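Local structure of PBP5 (Haemophilus influenzae, 3A3J) at residues 15-20 with 224-229; 191-196 with 241-246; 132-137 with 151-156. The protein removes C-terminal D-alanine residues from the peptide side chains of cell-wall precursors, acting as a penicillin-sensitive D-alanyl-D-alanine carboxypeptidase. One frame throughout, in Å; residues are numbered along the deposited sequence.

Contact 1 of 3, residues 15-20 with 224-229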
loop_
_atom_site.group_PDB
_atom_site.type_symbol
_atom_site.label_atom_id
_atom_site.label_comp_id
_atom_site.label_asym_id
_atom_site.label_seq_id
_atom_site.Cartn_x
_atom_site.Cartn_y
_atom_site.Cartn_z
ATOM N N MET A 15 -6.344 -2.484 -7.454
ATOM C CA MET A 15 -5.189 -3.361 -7.556
ATOM C C MET A 15 -5.351 -4.444 -6.515
ATOM O O MET A 15 -5.797 -4.155 -5.419
ATOM C CB MET A 15 -3.875 -2.541 -7.347
ATOM C CG MET A 15 -2.678 -3.360 -6.856
ATOM S SD MET A 15 -1.195 -2.440 -6.206
ATOM C CE MET A 15 -1.115 -2.971 -4.537
ATOM N N ASP A 16 -5.027 -5.686 -6.841
ATOM C CA ASP A 16 -5.000 -6.760 -5.875
ATOM C C ASP A 16 -3.771 -6.577 -5.002
ATOM O O ASP A 16 -2.652 -6.427 -5.514
ATOM C CB ASP A 16 -4.887 -8.147 -6.573
ATOM C CG ASP A 16 -4.900 -9.288 -5.590
ATOM O OD1 ASP A 16 -5.994 -9.843 -5.238
ATOM O OD2 ASP A 16 -3.831 -9.602 -5.078
ATOM N N TYR A 17 -3.974 -6.616 -3.690
ATOM C CA TYR A 17 -2.881 -6.375 -2.735
ATOM C C TYR A 17 -1.828 -7.496 -2.882
ATOM O O TYR A 17 -0.623 -7.296 -2.680
ATOM C CB TYR A 17 -3.448 -6.421 -1.340
ATOM C CG TYR A 17 -2.437 -6.576 -0.208
ATOM C CD1 TYR A 17 -1.550 -5.500 0.156
ATOM C CD2 TYR A 17 -2.364 -7.758 0.511
ATOM C CE1 TYR A 17 -0.626 -5.635 1.222
ATOM C CE2 TYR A 17 -1.430 -7.927 1.543
ATOM C CZ TYR A 17 -0.579 -6.851 1.898
ATOM O OH TYR A 17 0.280 -7.050 2.924
ATOM N N ASN A 18 -2.287 -8.701 -3.200
ATOM C CA ASN A 18 -1.413 -9.832 -2.974
ATOM C C ASN A 18 -0.547 -10.100 -4.154
ATOM O O ASN A 18 0.547 -10.546 -3.988
ATOM C CB ASN A 18 -2.174 -11.056 -2.590
ATOM C CG ASN A 18 -2.507 -11.085 -1.139
ATOM O OD1 ASN A 18 -3.658 -11.010 -0.772
ATOM N ND2 ASN A 18 -1.530 -11.242 -0.308
ATOM N N SER A 19 -0.988 -9.706 -5.329
ATOM C CA SER A 19 -0.311 -10.054 -6.561
ATOM C C SER A 19 0.191 -8.806 -7.247
ATOM O O SER A 19 1.075 -8.886 -8.111
ATOM C CB SER A 19 -1.312 -10.763 -7.488
ATOM O OG SER A 19 -2.259 -9.835 -8.025
ATOM N N GLY A 20 -0.391 -7.649 -6.872
ATOM C CA GLY A 20 0.065 -6.343 -7.337
ATOM C C GLY A 20 -0.537 -6.032 -8.672
ATOM O O GLY A 20 -0.224 -5.025 -9.288
ATOM N N ARG A 224 -7.554 -9.486 -1.017
ATOM C CA ARG A 224 -7.478 -8.081 -0.578
ATOM C C ARG A 224 -7.318 -7.171 -1.748
ATOM O O ARG A 224 -6.434 -7.363 -2.560
ATOM C CB ARG A 224 -6.378 -7.795 0.469
ATOM C CG ARG A 224 -6.409 -6.251 0.884
ATOM C CD ARG A 224 -5.396 -5.914 1.924
ATOM N NE ARG A 224 -5.733 -6.462 3.232
ATOM C CZ ARG A 224 -6.458 -5.806 4.117
ATOM N NH1 ARG A 224 -6.992 -4.643 3.755
ATOM N NH2 ARG A 224 -6.730 -6.332 5.295
ATOM N N LEU A 225 -8.179 -6.174 -1.839
ATOM C CA LEU A 225 -8.023 -5.147 -2.861
ATOM C C LEU A 225 -7.758 -3.750 -2.269
ATOM O O LEU A 225 -8.097 -3.474 -1.123
ATOM C CB LEU A 225 -9.290 -5.056 -3.718
ATOM C CG LEU A 225 -9.808 -6.336 -4.460
ATOM C CD1 LEU A 225 -11.178 -6.074 -5.248
ATOM C CD2 LEU A 225 -8.717 -6.911 -5.385
ATOM N N ILE A 226 -7.211 -2.867 -3.097
ATOM C CA ILE A 226 -6.963 -1.544 -2.685
ATOM C C ILE A 226 -7.437 -0.723 -3.817
ATOM O O ILE A 226 -7.024 -1.022 -4.974
ATOM C CB ILE A 226 -5.415 -1.328 -2.508
ATOM C CG1 ILE A 226 -4.951 -2.122 -1.304
ATOM C CG2 ILE A 226 -5.086 0.179 -2.380
ATOM C CD1 ILE A 226 -3.391 -2.119 -1.224
ATOM N N SER A 227 -8.290 0.289 -3.548
ATOM C CA SER A 227 -8.679 1.228 -4.605
ATOM C C SER A 227 -8.187 2.620 -4.302
ATOM O O SER A 227 -8.031 2.948 -3.120
ATOM C CB SER A 227 -10.219 1.295 -4.682
ATOM O OG SER A 227 -10.854 1.521 -3.368
ATOM N N VAL A 228 -8.053 3.457 -5.340
ATOM C CA VAL A 228 -7.708 4.813 -5.164
ATOM C C VAL A 228 -8.526 5.592 -6.175
ATOM O O VAL A 228 -8.509 5.261 -7.331
ATOM C CB VAL A 228 -6.136 5.110 -5.409
ATOM C CG1 VAL A 228 -5.823 6.557 -5.139
ATOM C CG2 VAL A 228 -5.252 4.189 -4.541
ATOM N N VAL A 229 -9.243 6.625 -5.730
ATOM C CA VAL A 229 -9.891 7.542 -6.639
ATOM C C VAL A 229 -9.439 8.988 -6.323
ATOM O O VAL A 229 -9.293 9.371 -5.153
ATOM C CB VAL A 229 -11.479 7.419 -6.531
ATOM C CG1 VAL A 229 -11.899 5.964 -6.776
ATOM C CG2 VAL A 229 -11.987 7.847 -5.110
HETATM O O HOH W 1 -5.846 -10.685 -2.792
#
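Met15 and Ile226 form an antiparallel hydrogen-bonded pair, each backbone N donating to the other's O over 3.0 Å, and Asp16 with Leu225 is the non-hydrogen-bonded pair that follows. As the strand runs out, Tyr17 N reaches Arg224 O at 2.8 Å in a nearly straight bond (171° at the hydrogen). The Arg224 side chain crosses the Tyr17 ring at an angle, its CD over one face, 4.1 Å from the centroid, in a CH-pi contact. The chain bends at chi3 (-71°), and NH1 forms a salt bridge with Asp199 and a hydrogen bond with Ser216. Met15 and Ile226 lie side by side, with Met15 CE 4.1 Å from Ile226 CD1, on the face covered by helix 151-164. On the other face Asp16 turns OD2 back to the chain, taking Asn18 N (2.6 Å) from above the carboxylate plane, which makes an Asx turn, and Ser19 N on its anti lone pair, which extends this to an Asx motif. Asp16 OD1, also hydrogen-bonded to Thr255, lies 2.6 Å from water 1, to which Arg224 N donates. One carboxylate thus serves both sides of the strand end: OD2 shapes the turn, and OD1 is linked through water to the Arg224 backbone.

Contact 2 of 3, residues 191-196 with 241-246; sequences LWDKTI and ESKKLL
Lys243 reaches from helix 235-252 to a loop that carries both of its polar partners, Asp193 and Thr195. The ionic part is a salt bridge: Lys243 NZ lies 2.5 Å from Asp193 OD2, on the syn side and 17° out of the carboxylate plane. The two side chains approach from opposite directions. With CG anti to the backbone N (chi1 -178°) and the methylenes beyond it extended, the lysine spans the gap at nearly full length, and its CD also passes within 3.2 Å of Asp193 OD2.

Further hydrogen bonds surround the salt bridge. Lys243 NZ gives a second one to Thr195 OG1 at 2.8 Å, so the ammonium group is gripped from two residues of the same turn. Thr195 crosses the lysine at about a right angle. Its OG1 donates to Asp193 OD1 (3.0 Å), and Thr195 N bonds that same oxygen; the two donors approach from one face of the carboxylate, OG1 on the syn side and N on the anti side. Asp193 therefore divides its work, OD1 holding the loop in shape and OD2 facing the helix. The nearby positive charge would be expected to favour the ionised carboxylate.

The apolar part centres on Ile196, whose CD1 lies 3.9 Å from Leu246 CB and also near the CG of Lys243. Leu246 itself packs onto Ser227, Ala217 and Leu14 of the central sheet.

Asp193 to Ile196 form a type I beta turn, with a weak Ile196 N to Asp193 O bond, and the Thr195 N to Asp193 OD1 bond superimposes an Asx turn on it just before strand 197-206. That strand edges the five-stranded antiparallel sheet of the penicillin-binding, beta-lactamase-like fold, and the contact joins the approach to this edge to helix 235-252, packed across the sheet.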
loop_
_atom_site.group_PDB
_atom_site.type_symbol
_atom_site.label_atom_id
_atom_site.label_comp_id
_atom_site.label_asym_id
_atom_site.label_seq_id
_atom_site.Cartn_x
_atom_site.Cartn_y
_atom_site.Cartn_z
ATOM N N LEU A 191 -16.198 2.513 6.352
ATOM C CA LEU A 191 -15.965 1.680 7.520
ATOM C C LEU A 191 -17.295 1.344 8.206
ATOM O O LEU A 191 -17.358 0.470 9.086
ATOM C CB LEU A 191 -15.084 2.408 8.518
ATOM C CG LEU A 191 -13.616 2.785 8.176
ATOM C CD1 LEU A 191 -12.977 3.734 9.332
ATOM C CD2 LEU A 191 -12.772 1.560 7.980
ATOM N N TRP A 192 -18.336 2.115 7.902
ATOM C CA TRP A 192 -19.623 1.825 8.526
ATOM C C TRP A 192 -20.429 0.862 7.605
ATOM O O TRP A 192 -21.525 0.445 7.969
ATOM C CB TRP A 192 -20.418 3.123 8.758
ATOM C CG TRP A 192 -19.949 3.843 9.943
ATOM C CD1 TRP A 192 -20.425 3.717 11.212
ATOM C CD2 TRP A 192 -18.820 4.757 10.014
ATOM N NE1 TRP A 192 -19.698 4.550 12.074
ATOM C CE2 TRP A 192 -18.696 5.171 11.369
ATOM C CE3 TRP A 192 -17.880 5.219 9.079
ATOM C CZ2 TRP A 192 -17.692 6.085 11.810
ATOM C CZ3 TRP A 192 -16.888 6.180 9.516
ATOM C CH2 TRP A 192 -16.825 6.589 10.861
ATOM N N ASP A 193 -19.912 0.535 6.419
ATOM C CA ASP A 193 -20.711 -0.216 5.467
ATOM C C ASP A 193 -20.638 -1.693 5.739
ATOM O O ASP A 193 -19.645 -2.343 5.389
ATOM C CB ASP A 193 -20.305 0.127 4.045
ATOM C CG ASP A 193 -21.307 -0.390 3.014
ATOM O OD1 ASP A 193 -22.074 -1.304 3.354
ATOM O OD2 ASP A 193 -21.285 0.097 1.860
ATOM N N LYS A 194 -21.657 -2.219 6.431
ATOM C CA LYS A 194 -21.704 -3.668 6.793
ATOM C C LYS A 194 -21.723 -4.640 5.572
ATOM O O LYS A 194 -21.434 -5.840 5.705
ATOM C CB LYS A 194 -22.905 -3.971 7.698
ATOM C CG LYS A 194 -22.740 -3.332 9.057
ATOM C CD LYS A 194 -24.044 -3.359 9.843
ATOM C CE LYS A 194 -23.860 -2.662 11.181
ATOM N NZ LYS A 194 -25.053 -1.869 11.474
ATOM N N THR A 195 -22.049 -4.147 4.398
ATOM C CA THR A 195 -22.125 -5.077 3.283
ATOM C C THR A 195 -20.777 -5.314 2.534
ATOM O O THR A 195 -20.754 -6.052 1.551
ATOM C CB THR A 195 -23.131 -4.654 2.312
ATOM O OG1 THR A 195 -22.577 -3.586 1.550
ATOM C CG2 THR A 195 -24.421 -4.237 3.045
ATOM N N ILE A 196 -19.667 -4.761 3.038
ATOM C CA ILE A 196 -18.341 -4.902 2.371
ATOM C C ILE A 196 -17.392 -4.815 3.541
ATOM O O ILE A 196 -17.788 -4.285 4.559
ATOM C CB ILE A 196 -18.132 -3.777 1.335
ATOM C CG1 ILE A 196 -16.940 -4.055 0.455
ATOM C CG2 ILE A 196 -17.970 -2.366 2.029
ATOM C CD1 ILE A 196 -16.957 -3.209 -0.830
ATOM N N GLU A 241 -18.029 5.590 -5.693
ATOM C CA GLU A 241 -17.130 5.146 -6.740
ATOM C C GLU A 241 -16.115 4.110 -6.213
ATOM O O GLU A 241 -15.734 3.193 -6.934
ATOM C CB GLU A 241 -16.411 6.315 -7.366
ATOM C CG GLU A 241 -17.333 7.337 -7.933
ATOM C CD GLU A 241 -18.356 6.658 -8.858
ATOM O OE1 GLU A 241 -17.969 6.198 -9.946
ATOM O OE2 GLU A 241 -19.545 6.587 -8.528
ATOM N N SER A 242 -15.701 4.239 -4.954
ATOM C CA SER A 242 -14.730 3.315 -4.444
ATOM C C SER A 242 -15.401 1.971 -4.292
ATOM O O SER A 242 -14.831 0.940 -4.670
ATOM C CB SER A 242 -14.159 3.762 -3.099
ATOM O OG SER A 242 -13.220 4.782 -3.336
ATOM N N LYS A 243 -16.549 1.977 -3.610
ATOM C CA LYS A 243 -17.329 0.748 -3.421
ATOM C C LYS A 243 -17.640 0.102 -4.786
ATOM O O LYS A 243 -17.572 -1.104 -4.934
ATOM C CB LYS A 243 -18.604 1.056 -2.633
ATOM C CG LYS A 243 -19.445 -0.173 -2.365
ATOM C CD LYS A 243 -20.422 0.038 -1.199
ATOM C CE LYS A 243 -21.538 -1.031 -1.302
ATOM N NZ LYS A 243 -22.298 -1.252 -0.010
ATOM N N LYS A 244 -17.914 0.908 -5.799
ATOM C CA LYS A 244 -18.105 0.379 -7.136
ATOM C C LYS A 244 -16.860 -0.406 -7.653
ATOM O O LYS A 244 -16.980 -1.498 -8.281
ATOM C CB LYS A 244 -18.439 1.503 -8.118
ATOM C CG LYS A 244 -19.959 1.825 -8.243
ATOM C CD LYS A 244 -20.278 2.859 -9.323
ATOM C CE LYS A 244 -21.450 3.793 -8.896
ATOM N NZ LYS A 244 -21.480 4.919 -9.841
ATOM N N LEU A 245 -15.670 0.191 -7.494
ATOM C CA LEU A 245 -14.428 -0.488 -7.886
ATOM C C LEU A 245 -14.244 -1.765 -7.100
ATOM O O LEU A 245 -13.969 -2.828 -7.680
ATOM C CB LEU A 245 -13.228 0.414 -7.665
ATOM C CG LEU A 245 -13.157 1.439 -8.787
ATOM C CD1 LEU A 245 -12.137 2.537 -8.346
ATOM C CD2 LEU A 245 -12.655 0.767 -10.102
ATOM N N LEU A 246 -14.413 -1.691 -5.787
ATOM C CA LEU A 246 -14.117 -2.839 -4.987
ATOM C C LEU A 246 -15.067 -4.038 -5.364
ATOM O O LEU A 246 -14.595 -5.159 -5.594
ATOM C CB LEU A 246 -14.199 -2.472 -3.519
ATOM C CG LEU A 246 -13.169 -1.409 -3.081
ATOM C CD1 LEU A 246 -13.462 -0.990 -1.632
ATOM C CD2 LEU A 246 -11.720 -1.955 -3.220
#

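Contact 3 of 3, residues 132-137 with 151-156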
loop_
_atom_site.group_PDB
_atom_site.type_symbol
_atom_site.label_atom_id
_atom_site.label_comp_id
_atom_site.label_asym_id
_atom_site.label_seq_id
_atom_site.Cartn_x
_atom_site.Cartn_y
_atom_site.Cartn_z
ATOM N N LYS A 132 7.524 7.015 -9.133
ATOM C CA LYS A 132 8.092 7.805 -10.183
ATOM C C LYS A 132 7.296 9.083 -10.287
ATOM O O LYS A 132 7.674 10.040 -10.951
ATOM C CB LYS A 132 7.952 6.946 -11.448
ATOM C CG LYS A 132 8.291 7.677 -12.711
ATOM C CD LYS A 132 7.761 6.969 -13.910
ATOM C CE LYS A 132 7.720 8.002 -15.039
ATOM N NZ LYS A 132 7.797 7.268 -16.299
ATOM N N ASN A 133 6.180 9.137 -9.563
ATOM C CA ASN A 133 5.279 10.233 -9.719
ATOM C C ASN A 133 4.803 10.837 -8.388
ATOM O O ASN A 133 3.707 11.431 -8.308
ATOM C CB ASN A 133 4.086 9.738 -10.537
ATOM C CG ASN A 133 4.406 9.673 -12.019
ATOM O OD1 ASN A 133 4.846 10.652 -12.590
ATOM N ND2 ASN A 133 4.184 8.523 -12.638
ATOM N N THR A 134 5.620 10.661 -7.367
ATOM C CA THR A 134 5.367 11.238 -6.097
ATOM C C THR A 134 6.472 12.146 -5.576
ATOM O O THR A 134 7.655 11.770 -5.633
ATOM C CB THR A 134 5.164 10.105 -5.106
ATOM O OG1 THR A 134 4.072 9.318 -5.585
ATOM C CG2 THR A 134 4.782 10.651 -3.724
ATOM N N ASN A 135 6.115 13.316 -5.008
ATOM C CA ASN A 135 7.108 14.093 -4.257
ATOM C C ASN A 135 6.454 14.872 -3.105
ATOM O O ASN A 135 5.513 15.599 -3.315
ATOM C CB ASN A 135 7.821 15.119 -5.170
ATOM C CG ASN A 135 8.903 15.879 -4.428
ATOM O OD1 ASN A 135 9.866 15.287 -4.028
ATOM N ND2 ASN A 135 8.687 17.135 -4.145
ATOM N N PHE A 136 6.982 14.736 -1.906
ATOM C CA PHE A 136 6.397 15.417 -0.756
ATOM C C PHE A 136 7.216 16.644 -0.377
ATOM O O PHE A 136 8.456 16.637 -0.425
ATOM C CB PHE A 136 6.295 14.466 0.426
ATOM C CG PHE A 136 5.423 13.280 0.158
ATOM C CD1 PHE A 136 4.045 13.443 -0.049
ATOM C CD2 PHE A 136 5.963 12.010 0.046
ATOM C CE1 PHE A 136 3.224 12.353 -0.313
ATOM C CE2 PHE A 136 5.110 10.902 -0.251
ATOM C CZ PHE A 136 3.768 11.077 -0.414
ATOM N N THR A 137 6.509 17.681 0.049
ATOM C CA THR A 137 7.150 18.875 0.608
ATOM C C THR A 137 6.704 19.143 2.054
ATOM O O THR A 137 7.205 20.053 2.636
ATOM C CB THR A 137 6.804 20.118 -0.206
ATOM O OG1 THR A 137 5.384 20.249 -0.250
ATOM C CG2 THR A 137 7.385 20.107 -1.691
ATOM N N ALA A 151 -2.479 7.933 -8.420
ATOM C CA ALA A 151 -3.331 6.868 -7.950
ATOM C C ALA A 151 -2.526 5.625 -7.739
ATOM O O ALA A 151 -2.646 4.953 -6.715
ATOM C CB ALA A 151 -4.478 6.641 -9.007
ATOM N N ARG A 152 -1.649 5.304 -8.693
ATOM C CA ARG A 152 -0.853 4.051 -8.574
ATOM C C ARG A 152 0.169 4.163 -7.446
ATOM O O ARG A 152 0.404 3.214 -6.694
ATOM C CB ARG A 152 -0.088 3.756 -9.916
ATOM C CG ARG A 152 0.615 2.352 -9.896
ATOM C CD ARG A 152 1.842 2.279 -10.762
ATOM N NE ARG A 152 1.517 2.685 -12.126
ATOM C CZ ARG A 152 1.139 1.789 -13.042
ATOM N NH1 ARG A 152 0.856 2.172 -14.282
ATOM N NH2 ARG A 152 1.057 0.490 -12.687
ATOM N N ASP A 153 0.818 5.324 -7.328
ATOM C CA ASP A 153 1.838 5.523 -6.233
ATOM C C ASP A 153 1.161 5.444 -4.867
ATOM O O ASP A 153 1.646 4.773 -3.885
ATOM C CB ASP A 153 2.556 6.862 -6.423
ATOM C CG ASP A 153 3.606 6.804 -7.557
ATOM O OD1 ASP A 153 3.725 5.703 -8.178
ATOM O OD2 ASP A 153 4.292 7.845 -7.792
ATOM N N MET A 154 -0.035 6.023 -4.815
ATOM C CA MET A 154 -0.802 5.896 -3.502
ATOM C C MET A 154 -1.273 4.469 -3.264
ATOM O O MET A 154 -1.332 4.007 -2.132
ATOM C CB MET A 154 -1.971 6.945 -3.458
ATOM C CG MET A 154 -1.439 8.400 -3.127
ATOM S SD MET A 154 -0.888 8.268 -1.458
ATOM C CE MET A 154 0.062 9.739 -1.363
ATOM N N ALA A 155 -1.596 3.725 -4.327
ATOM C CA ALA A 155 -1.895 2.288 -4.075
ATOM C C ALA A 155 -0.658 1.593 -3.554
ATOM O O ALA A 155 -0.705 0.749 -2.633
ATOM C CB ALA A 155 -2.461 1.566 -5.385
ATOM N N ILE A 156 0.487 1.926 -4.151
ATOM C CA ILE A 156 1.754 1.256 -3.713
ATOM C C ILE A 156 2.066 1.606 -2.274
ATOM O O ILE A 156 2.367 0.726 -1.425
ATOM C CB ILE A 156 2.937 1.569 -4.712
ATOM C CG1 ILE A 156 2.672 0.916 -6.073
ATOM C CG2 ILE A 156 4.275 1.066 -4.114
ATOM C CD1 ILE A 156 3.445 1.501 -7.217
HETATM O O HOH W 2 2.755 6.806 -11.162
#
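Asp153 OD2 is the hub of this contact, accepting two hydrogen bonds from consecutive residues of the loop. Asn133 N comes to its syn lone pair at 2.9 Å in a bent bond, while Thr134 OG1 arrives on the anti side at 2.7 Å, 19° out of the carboxylate plane. Thr134 and Asp153 slide past each other in opposite directions. With chi1 at -76° the Asp153 carboxylate lies anti to its own carbonyl carbon and leans out from the helix to the loop. Its other oxygen, OD1, takes a weak bond from water 2, to which Asn133 ND2 donates at 2.7 Å. There is a separate apolar touch: Met154 CE meets Phe136 CZ at 4.1 Å, at the ring edge and near its plane, the methionine chain bending at chi2 (-68°).

Helix 151-164 lies between the central sheet and the helical part of this beta-lactamase-like fold, and the Met154 side chain is about 7 Å from that of Lys202, which probably binds substrate.

Farther out, Ser149 hydrogen-bonds Thr134 OG1, and Ser150 OG receives Asp153 N at the start of the helix. Arg31 holds Asn133 OD1 and Lys132 O, while Phe136 packs on Met122 and Val126 of helix 115-128.

How the contacts relate
From the N terminus, strand 11-16 leads into 15-20, which waits some two hundred residues for its partner 224-229. Within that long loop the chain builds helix 115-128 and its following loop, and contact 3 closes a short local excursion, 132-137 with 151-156, nested inside contact 1. Segment 191-196 then opens contact 2 before 224-229 has closed contact 1; the chain passes from strand 224-232 into helix 235-252, where 241-246 closes contact 2, so the two cross. Strand 224-232 is the common element: one face packs on helix 235-252 through Val229 with Ser242 and Leu245, while Val228 and Ile226 touch helix 151-164 on the opposite face. Contacts 2 and 3 stay about 9 Å apart at their nearest atoms.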